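Local coordinates for nicotinate-nucleotide--dimethylbenzimidazole phosphoribosyltransferase (Thermus thermophilus HB8, PDB 1WX1), which probably transfers the phosphoribosyl group of nicotinate mononucleotide to 5,6-dimethylbenzimidazole, giving alpha-ribazole 5'-phosphate for cobalamin biosynthesis, at residues Ala92-Tyr97 against Gly307-Met312. Numbering follows the deposited sequence.
Sequences ADCAVY and GAVLAM
Cys94 and Met312 meet sulfur to sulfur: Cys94 SG lies 3.6 Å from Met312 SD. That same Met312 SD is 3.8 Å from Cys94 CB. The two sulfurs touch by van der Waals packing. Met312 gets there by leaving the helix with CG anti to its own carbonyl carbon (chi1 -67°) and then running fully extended, which carries SD across to the start of the strand and sets Met312 CE 3.7 Å from Cys94 SG. Cys94 answers with its thiol swung anti to the backbone N (chi1 179°). Cys94 SG is also in contact with one branch of Val309, 4.0 Å from Val309 CG2.

The valine is shared between two neighbours. While CG2 faces the thiol, Val309 CG1 packs on Ala92 CB at 3.8 Å. Ala92 CB also sits 3.5 Å from Val309 O, so Ala92 touches both the side chain and the backbone of this helical turn. Val309 O is meanwhile the acceptor for Met312 N. All four touching residues are buried, and the interface is small and largely apolar: thioether, thiol and methyl groups, with one backbone carbonyl against the alanine methyl.

The side chain of Val309 is about 8 Å from that of Glu304, the predicted proton acceptor, which lies just before helix 306-321. In the fold, the contact packs helix 306-321 against the beginning of strand 94-100, next to strand 47-54 in a parallel sheet of Rossmann-like strand order. Val49 of strand 47-54 touches both Cys94 and Val309, Phe88 of helix 84-91 packs on Val309, and Met312 reaches Leu157 and Ala159 on strand 157-163.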
loop_
_atom_site.group_PDB
_atom_site.type_symbol
_atom_site.label_atom_id
_atom_site.label_comp_id
_atom_site.label_asym_id
_atom_site.label_seq_id
_atom_site.Cartn_x
_atom_site.Cartn_y
_atom_site.Cartn_z
ATOM N N ALA A 92 -0.120 0.967 -11.617
ATOM C CA ALA A 92 1.222 0.908 -11.046
ATOM C C ALA A 92 2.383 1.015 -12.035
ATOM O O ALA A 92 3.521 0.689 -11.682
ATOM C CB ALA A 92 1.365 -0.370 -10.229
ATOM N N ASP A 93 2.108 1.484 -13.252
ATOM C CA ASP A 93 3.136 1.621 -14.293
ATOM C C ASP A 93 3.976 0.353 -14.353
ATOM O O ASP A 93 5.195 0.364 -14.153
ATOM C CB ASP A 93 4.028 2.839 -14.019
ATOM C CG ASP A 93 5.067 3.060 -15.113
ATOM O OD1 ASP A 93 4.754 2.824 -16.300
ATOM O OD2 ASP A 93 6.195 3.480 -14.792
ATOM N N CYS A 94 3.300 -0.746 -14.645
ATOM C CA CYS A 94 3.932 -2.045 -14.704
ATOM C C CYS A 94 3.508 -2.772 -15.974
ATOM O O CYS A 94 2.317 -2.899 -16.250
ATOM C CB CYS A 94 3.509 -2.847 -13.469
ATOM S SG CYS A 94 4.155 -4.520 -13.361
ATOM N N ALA A 95 4.487 -3.239 -16.743
ATOM C CA ALA A 95 4.215 -3.976 -17.970
ATOM C C ALA A 95 3.735 -5.375 -17.593
ATOM O O ALA A 95 4.170 -5.938 -16.589
ATOM C CB ALA A 95 5.490 -4.070 -18.819
ATOM N N VAL A 96 2.833 -5.935 -18.391
ATOM C CA VAL A 96 2.324 -7.270 -18.120
ATOM C C VAL A 96 2.734 -8.231 -19.223
ATOM O O VAL A 96 2.484 -7.981 -20.399
ATOM C CB VAL A 96 0.777 -7.290 -18.007
ATOM C CG1 VAL A 96 0.287 -8.724 -17.814
ATOM C CG2 VAL A 96 0.320 -6.423 -16.836
ATOM N N TYR A 97 3.390 -9.320 -18.842
ATOM C CA TYR A 97 3.795 -10.343 -19.799
ATOM C C TYR A 97 3.176 -11.645 -19.336
ATOM O O TYR A 97 3.084 -11.894 -18.132
ATOM C CB TYR A 97 5.317 -10.513 -19.840
ATOM C CG TYR A 97 6.079 -9.277 -20.249
ATOM C CD1 TYR A 97 6.456 -8.322 -19.304
ATOM C CD2 TYR A 97 6.422 -9.059 -21.582
ATOM C CE1 TYR A 97 7.156 -7.179 -19.677
ATOM C CE2 TYR A 97 7.124 -7.918 -21.968
ATOM C CZ TYR A 97 7.488 -6.985 -21.010
ATOM O OH TYR A 97 8.174 -5.860 -21.387
ATOM N N GLY A 307 -0.905 -8.776 -5.818
ATOM C CA GLY A 307 -0.353 -8.188 -4.611
ATOM C C GLY A 307 1.006 -7.562 -4.848
ATOM O O GLY A 307 1.304 -6.487 -4.327
ATOM N N ALA A 308 1.836 -8.236 -5.638
ATOM C CA ALA A 308 3.160 -7.735 -5.949
ATOM C C ALA A 308 3.088 -6.413 -6.703
ATOM O O ALA A 308 3.835 -5.480 -6.408
ATOM C CB ALA A 308 3.927 -8.762 -6.778
ATOM N N VAL A 309 2.192 -6.341 -7.684
ATOM C CA VAL A 309 2.038 -5.135 -8.490
ATOM C C VAL A 309 1.505 -3.962 -7.668
ATOM O O VAL A 309 1.935 -2.818 -7.853
ATOM C CB VAL A 309 1.123 -5.406 -9.707
ATOM C CG1 VAL A 309 0.786 -4.100 -10.424
ATOM C CG2 VAL A 309 1.834 -6.356 -10.670
ATOM N N LEU A 310 0.580 -4.244 -6.755
ATOM C CA LEU A 310 0.026 -3.202 -5.895
ATOM C C LEU A 310 1.108 -2.617 -4.990
ATOM O O LEU A 310 1.008 -1.474 -4.547
ATOM C CB LEU A 310 -1.099 -3.770 -5.029
ATOM C CG LEU A 310 -2.411 -4.105 -5.744
ATOM C CD1 LEU A 310 -3.373 -4.766 -4.773
ATOM C CD2 LEU A 310 -3.014 -2.827 -6.315
ATOM N N ALA A 311 2.145 -3.402 -4.715
ATOM C CA ALA A 311 3.232 -2.944 -3.849
ATOM C C ALA A 311 4.321 -2.146 -4.565
ATOM O O ALA A 311 5.159 -1.515 -3.914
ATOM C CB ALA A 311 3.862 -4.132 -3.143
ATOM N N MET A 312 4.317 -2.155 -5.893
ATOM C CA MET A 312 5.356 -1.436 -6.624
ATOM C C MET A 312 5.399 0.061 -6.334
ATOM O O MET A 312 6.480 0.625 -6.175
ATOM C CB MET A 312 5.230 -1.693 -8.129
ATOM C CG MET A 312 5.536 -3.139 -8.502
ATOM S SD MET A 312 5.588 -3.423 -10.290
ATOM C CE MET A 312 6.254 -5.086 -10.352
#